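Local coordinates for putative polysaccharide binding proteins (DUF1812) (Bacteroides thetaiotaomicron VPI-5482, PDB 3GF8), which is probably a lipid-tethered outer-membrane component of fimbrial assembly, of the FimB/Mfa2 family, with a possible role in polysaccharide binding, at residues A[247-252]-A[285-290]; A[151-156]-A[266-271]. All coordinates share one frame; numbering follows the deposited sequence.

The centres of the two contacts lie about 12 Å apart on the same side of the chain's centre, and one residue joins them. Asn285, which meets Glu251 in interaction 1, also reaches strand 266-273 of interaction 2 with its amide: OD1 lies 2.8 Å from the backbone N of His268 and ND2 lies 3.0 Å from the O of Asn266, both probable hydrogen bonds. Interaction 2 is the parallel pairing of two strands and is partly buried; interaction 1 is a surface contact between a loop and strand 287-290, which is joined to strand 266-273 through strand 279-284. The ethanediol beside Asn266, probably from the crystallisation liquor, is about 5 Å, nearest atoms, from the Asn285 side chain.

Interaction 1 (A[247-252]-A[285-290]); sequences MTNAEG and NGWVHR
No backbone hydrogen bond joins 247-252 to 285-290: the nearest CA pair, Glu251 with Trp287, is 6.7 Å apart, and side chains span the gap. The Trp287 indole carries much of the contact. Asn249 ND2 sits above the rim of the benzene ring, 3.2 Å from Trp287 CE3, with the amide and ring planes 75° apart. On that same face Glu251 packs through its backbone, its CA 3.8 Å from the centroid of the five-membered ring in a CH-pi contact. At the indole edge, in plane, a water accepts from Trp287 NE1 and donates to Glu251 OE1 and Asn285 O. Glu251 is extended beyond CG (chi2 -178°), which carries its carboxylate past the indole to Asn285, whose ND2 donates to Glu251 OE2 at 2.8 Å from above the carboxylate plane. Tyr260 OH and Gln264 NE2 bond to the same oxygen, giving it three partners. A leucine in place of Glu251 would probably leave Asn285 ND2 without this acceptor and deprive Tyr260 and Gln264 of their shared mate. His289 takes the Thr248 side chain over one face, with CG2 3.4 Å from His289 CD2, while Thr248 OG1 bonds to Leu245 O. A second water links Asn249 OD1, to which it donates, with His289 NE2, 2.8 Å from it. This surface loop-to-strand packing, joined by side chains and two waters, lays the loop between helices 241-246 and 257-263 against strand 287-290, which pairs antiparallel with strand 279-284, and Tyr260 of helix 257-263 touches Thr248 and Ala250.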
loop_
_atom_site.group_PDB
_atom_site.type_symbol
_atom_site.label_atom_id
_atom_site.label_comp_id
_atom_site.label_asym_id
_atom_site.label_seq_id
_atom_site.Cartn_x
_atom_site.Cartn_y
_atom_site.Cartn_z
HETATM N N MSE A 247 5.435 -11.227 13.703
HETATM C CA MSE A 247 6.407 -12.097 14.383
HETATM C C MSE A 247 7.848 -11.680 13.997
HETATM O O MSE A 247 8.800 -12.061 14.635
HETATM C CB MSE A 247 6.202 -13.613 14.007
HETATM C CG MSE A 247 4.862 -14.385 14.475
HETATM SE SE MSE A 247 4.506 -16.227 13.613
HETATM C CE MSE A 247 2.578 -16.163 13.312
ATOM N N THR A 248 8.025 -10.940 12.906
ATOM C CA THR A 248 9.385 -10.690 12.461
ATOM C C THR A 248 9.932 -9.524 13.239
ATOM O O THR A 248 9.260 -8.982 14.133
ATOM C CB THR A 248 9.481 -10.447 10.955
ATOM O OG1 THR A 248 8.769 -9.258 10.611
ATOM C CG2 THR A 248 8.923 -11.649 10.181
ATOM N N ASN A 249 11.145 -9.119 12.900
ATOM C CA ASN A 249 11.822 -8.027 13.619
ATOM C C ASN A 249 11.799 -6.673 12.914
ATOM O O ASN A 249 12.654 -5.815 13.176
ATOM C CB ASN A 249 13.290 -8.444 13.860
ATOM C CG ASN A 249 14.058 -8.800 12.531
ATOM O OD1 ASN A 249 13.461 -9.072 11.456
ATOM N ND2 ASN A 249 15.388 -8.801 12.627
ATOM N N ALA A 250 10.850 -6.474 11.999
ATOM C CA ALA A 250 10.838 -5.252 11.154
ATOM C C ALA A 250 12.236 -5.046 10.524
ATOM O O ALA A 250 12.815 -3.946 10.512
ATOM C CB ALA A 250 10.420 -4.047 11.958
ATOM N N GLU A 251 12.780 -6.147 10.043
ATOM C CA GLU A 251 14.047 -6.139 9.332
ATOM C C GLU A 251 15.170 -5.542 10.164
ATOM O O GLU A 251 16.046 -4.869 9.663
ATOM C CB GLU A 251 13.883 -5.450 7.970
ATOM C CG GLU A 251 12.852 -6.200 7.098
ATOM C CD GLU A 251 12.679 -5.588 5.718
ATOM O OE1 GLU A 251 13.700 -5.134 5.158
ATOM O OE2 GLU A 251 11.532 -5.580 5.204
ATOM N N GLY A 252 15.122 -5.811 11.457
ATOM C CA GLY A 252 16.186 -5.406 12.360
ATOM C C GLY A 252 15.977 -4.028 12.912
ATOM O O GLY A 252 16.833 -3.520 13.613
ATOM N N ASN A 285 12.790 -10.643 3.158
ATOM C CA ASN A 285 13.855 -9.727 2.735
ATOM C C ASN A 285 15.206 -10.085 3.387
ATOM O O ASN A 285 15.888 -9.242 3.954
ATOM C CB ASN A 285 13.440 -8.279 3.034
ATOM C CG ASN A 285 12.217 -7.827 2.230
ATOM O OD1 ASN A 285 11.936 -8.391 1.185
ATOM N ND2 ASN A 285 11.480 -6.798 2.727
ATOM N N GLY A 286 15.590 -11.348 3.301
ATOM C CA GLY A 286 16.893 -11.761 3.785
ATOM C C GLY A 286 16.932 -12.226 5.229
ATOM O O GLY A 286 17.884 -12.918 5.608
ATOM N N TRP A 287 15.910 -11.880 6.024
ATOM C CA TRP A 287 15.880 -12.253 7.437
ATOM C C TRP A 287 15.193 -13.570 7.637
ATOM O O TRP A 287 14.033 -13.690 7.289
ATOM C CB TRP A 287 15.161 -11.206 8.275
ATOM C CG TRP A 287 15.855 -9.893 8.244
ATOM C CD1 TRP A 287 15.750 -8.930 7.277
ATOM C CD2 TRP A 287 16.810 -9.403 9.202
ATOM N NE1 TRP A 287 16.562 -7.849 7.596
ATOM C CE2 TRP A 287 17.218 -8.117 8.772
ATOM C CE3 TRP A 287 17.365 -9.932 10.376
ATOM C CZ2 TRP A 287 18.167 -7.361 9.467
ATOM C CZ3 TRP A 287 18.286 -9.175 11.075
ATOM C CH2 TRP A 287 18.675 -7.884 10.615
ATOM N N VAL A 288 15.916 -14.521 8.235
ATOM C CA VAL A 288 15.412 -15.841 8.526
ATOM C C VAL A 288 14.636 -15.834 9.842
ATOM O O VAL A 288 15.125 -15.270 10.786
ATOM C CB VAL A 288 16.578 -16.818 8.646
ATOM C CG1 VAL A 288 16.060 -18.211 8.849
ATOM C CG2 VAL A 288 17.508 -16.707 7.401
ATOM N N HIS A 289 13.422 -16.401 9.860
ATOM C CA HIS A 289 12.577 -16.582 11.061
ATOM C C HIS A 289 11.952 -17.990 11.148
ATOM O O HIS A 289 11.223 -18.418 10.236
ATOM C CB HIS A 289 11.450 -15.554 11.068
ATOM C CG HIS A 289 11.929 -14.144 10.942
ATOM N ND1 HIS A 289 12.576 -13.483 11.965
ATOM C CD2 HIS A 289 11.853 -13.265 9.916
ATOM C CE1 HIS A 289 12.880 -12.260 11.569
ATOM N NE2 HIS A 289 12.456 -12.104 10.327
ATOM N N ARG A 290 12.270 -18.715 12.225
ATOM C CA ARG A 290 11.619 -19.985 12.571
ATOM C C ARG A 290 10.135 -19.734 12.888
ATOM O O ARG A 290 9.792 -18.750 13.530
ATOM C CB ARG A 290 12.278 -20.605 13.801
ATOM C CG ARG A 290 11.779 -22.028 14.192
ATOM C CD ARG A 290 12.397 -23.065 13.246
ATOM N NE ARG A 290 12.226 -24.475 13.637
ATOM C CZ ARG A 290 11.105 -25.190 13.513
ATOM N NH1 ARG A 290 10.004 -24.624 13.018
ATOM N NH2 ARG A 290 11.086 -26.482 13.895
HETATM O O HOH W 1 12.428 -9.805 8.669
HETATM O O HOH W 2 16.089 -6.288 5.160
#

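Interaction 2 (A[151-156]-A[266-271]); sequences IVRFGF and NYHIIF. With EDO (1,2-ethanediol), chain B.
Arg153 N donates to Tyr267 O at 2.8 Å, one of five backbone bonds that alternate between the strands and hold them parallel, their axes 15° apart. Tyr267 O also has a CA-H...O contact from Val152 CA, weaker than the N-H bond. A CB on Gly155 would clash with Ile270 CD1. On the face bearing Arg153 and His268, the arginine's methylene chain lies over the imidazole, CD 4.0 Å from the ring centroid. Its bend at chi3 (-54°) turns the guanidinium away to Asp211, which forms a salt bridge with NE. Further along the same face, Asn266 ND2 donates to ethanediol O1 at 2.6 Å, and C2 of the diol lies over one face of the Arg153 guanidinium. The other face of this regular parallel pairing is less polar and holds an aromatic cluster. Phe156 and Phe271 have planes only 6° apart, but the rings are slid apart and barely overlap; Phe154 CD1 meets Phe271 CE1 at 3.5 Å, these two rings lying oblique. Strand 209-214 pairs antiparallel with 139-158 and strand 279-284 with 266-273, while Leu225 of strand 224-229 and helix 241-246, through Leu241 and Tyr244, pack on the aromatic cluster.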
loop_
_atom_site.group_PDB
_atom_site.type_symbol
_atom_site.label_atom_id
_atom_site.label_comp_id
_atom_site.label_asym_id
_atom_site.label_seq_id
_atom_site.Cartn_x
_atom_site.Cartn_y
_atom_site.Cartn_z
ATOM N N ILE A 151 3.722 -4.640 -2.516
ATOM C CA ILE A 151 4.111 -5.624 -3.488
ATOM C C ILE A 151 4.788 -6.746 -2.714
ATOM O O ILE A 151 5.574 -6.495 -1.792
ATOM C CB ILE A 151 5.002 -4.989 -4.549
ATOM C CG1 ILE A 151 4.159 -3.961 -5.340
ATOM C CG2 ILE A 151 5.574 -6.071 -5.461
ATOM C CD1 ILE A 151 4.869 -3.261 -6.415
ATOM N N VAL A 152 4.440 -7.981 -3.039
ATOM C CA VAL A 152 5.022 -9.135 -2.340
ATOM C C VAL A 152 5.425 -10.185 -3.361
ATOM O O VAL A 152 4.648 -10.505 -4.261
ATOM C CB VAL A 152 4.084 -9.763 -1.296
ATOM C CG1 VAL A 152 3.346 -8.717 -0.519
ATOM C CG2 VAL A 152 3.118 -10.662 -1.946
ATOM N N ARG A 153 6.658 -10.676 -3.246
ATOM C CA ARG A 153 7.128 -11.787 -4.048
ATOM C C ARG A 153 7.197 -13.008 -3.153
ATOM O O ARG A 153 7.960 -13.024 -2.177
ATOM C CB ARG A 153 8.495 -11.493 -4.610
ATOM C CG ARG A 153 9.110 -12.720 -5.298
ATOM C CD ARG A 153 10.301 -12.340 -6.161
ATOM N NE ARG A 153 9.917 -11.302 -7.099
ATOM C CZ ARG A 153 10.684 -10.855 -8.074
ATOM N NH1 ARG A 153 11.891 -11.374 -8.280
ATOM N NH2 ARG A 153 10.225 -9.897 -8.864
ATOM N N PHE A 154 6.382 -14.018 -3.453
ATOM C CA PHE A 154 6.371 -15.234 -2.665
ATOM C C PHE A 154 7.071 -16.380 -3.382
ATOM O O PHE A 154 6.849 -16.610 -4.557
ATOM C CB PHE A 154 4.967 -15.673 -2.327
ATOM C CG PHE A 154 4.235 -14.766 -1.386
ATOM C CD1 PHE A 154 4.746 -14.468 -0.148
ATOM C CD2 PHE A 154 2.991 -14.271 -1.706
ATOM C CE1 PHE A 154 4.041 -13.677 0.738
ATOM C CE2 PHE A 154 2.279 -13.476 -0.808
ATOM C CZ PHE A 154 2.806 -13.188 0.402
ATOM N N GLY A 155 7.928 -17.081 -2.640
ATOM C CA GLY A 155 8.517 -18.341 -3.054
ATOM C C GLY A 155 8.115 -19.442 -2.086
ATOM O O GLY A 155 7.937 -19.219 -0.882
ATOM N N PHE A 156 7.944 -20.647 -2.604
ATOM C CA PHE A 156 7.560 -21.755 -1.774
ATOM C C PHE A 156 8.488 -22.901 -2.105
ATOM O O PHE A 156 8.513 -23.342 -3.238
ATOM C CB PHE A 156 6.089 -22.134 -2.039
ATOM C CG PHE A 156 5.139 -20.994 -1.848
ATOM C CD1 PHE A 156 4.890 -20.121 -2.872
ATOM C CD2 PHE A 156 4.518 -20.791 -0.630
ATOM C CE1 PHE A 156 4.049 -19.044 -2.679
ATOM C CE2 PHE A 156 3.679 -19.719 -0.431
ATOM C CZ PHE A 156 3.439 -18.851 -1.445
ATOM N N ASN A 266 7.897 -3.459 -0.195
ATOM C CA ASN A 266 8.310 -4.623 -0.949
ATOM C C ASN A 266 8.726 -5.727 -0.029
ATOM O O ASN A 266 9.672 -5.571 0.739
ATOM C CB ASN A 266 9.485 -4.302 -1.843
ATOM C CG ASN A 266 9.168 -3.242 -2.815
ATOM O OD1 ASN A 266 9.489 -2.080 -2.599
ATOM N ND2 ASN A 266 8.486 -3.616 -3.888
ATOM N N TYR A 267 8.057 -6.864 -0.152
ATOM C CA TYR A 267 8.277 -7.987 0.725
ATOM C C TYR A 267 8.600 -9.197 -0.111
ATOM O O TYR A 267 7.768 -9.666 -0.873
ATOM C CB TYR A 267 7.019 -8.249 1.524
ATOM C CG TYR A 267 6.599 -7.136 2.452
ATOM C CD1 TYR A 267 5.836 -6.091 2.004
ATOM C CD2 TYR A 267 6.939 -7.165 3.798
ATOM C CE1 TYR A 267 5.436 -5.086 2.855
ATOM C CE2 TYR A 267 6.539 -6.156 4.657
ATOM C CZ TYR A 267 5.797 -5.124 4.174
ATOM O OH TYR A 267 5.389 -4.135 5.020
ATOM N N HIS A 268 9.818 -9.693 -0.007
ATOM C CA HIS A 268 10.165 -10.917 -0.673
ATOM C C HIS A 268 10.267 -11.976 0.387
ATOM O O HIS A 268 11.199 -11.958 1.189
ATOM C CB HIS A 268 11.493 -10.792 -1.392
ATOM C CG HIS A 268 11.875 -12.031 -2.140
ATOM N ND1 HIS A 268 12.993 -12.105 -2.934
ATOM C CD2 HIS A 268 11.271 -13.240 -2.233
ATOM C CE1 HIS A 268 13.082 -13.311 -3.466
ATOM N NE2 HIS A 268 12.050 -14.022 -3.055
ATOM N N ILE A 269 9.301 -12.885 0.377
ATOM C CA ILE A 269 9.160 -13.922 1.371
ATOM C C ILE A 269 9.293 -15.281 0.729
ATOM O O ILE A 269 8.521 -15.628 -0.184
ATOM C CB ILE A 269 7.792 -13.822 2.062
ATOM C CG1 ILE A 269 7.533 -12.364 2.510
ATOM C CG2 ILE A 269 7.699 -14.864 3.197
ATOM C CD1 ILE A 269 6.311 -12.201 3.391
ATOM N N ILE A 270 10.291 -16.044 1.172
ATOM C CA ILE A 270 10.342 -17.470 0.907
ATOM C C ILE A 270 9.745 -18.258 2.088
ATOM O O ILE A 270 10.176 -18.089 3.227
ATOM C CB ILE A 270 11.757 -17.998 0.699
ATOM C CG1 ILE A 270 12.576 -17.107 -0.239
ATOM C CG2 ILE A 270 11.678 -19.358 0.074
ATOM C CD1 ILE A 270 11.952 -16.923 -1.576
ATOM N N PHE A 271 8.774 -19.128 1.802
ATOM C CA PHE A 271 8.354 -20.172 2.721
ATOM C C PHE A 271 9.086 -21.487 2.470
ATOM O O PHE A 271 9.138 -22.004 1.325
ATOM C CB PHE A 271 6.853 -20.414 2.597
ATOM C CG PHE A 271 6.036 -19.197 2.882
ATOM C CD1 PHE A 271 5.851 -18.245 1.911
ATOM C CD2 PHE A 271 5.465 -19.010 4.118
ATOM C CE1 PHE A 271 5.122 -17.128 2.161
ATOM C CE2 PHE A 271 4.725 -17.890 4.374
ATOM C CZ PHE A 271 4.558 -16.949 3.396
HETATM C C1 EDO B . 9.364 -7.390 -3.997
HETATM O O1 EDO B . 8.954 -6.104 -4.499
HETATM C C2 EDO B . 10.389 -7.996 -4.955
HETATM O O2 EDO B . 11.581 -8.430 -4.276
#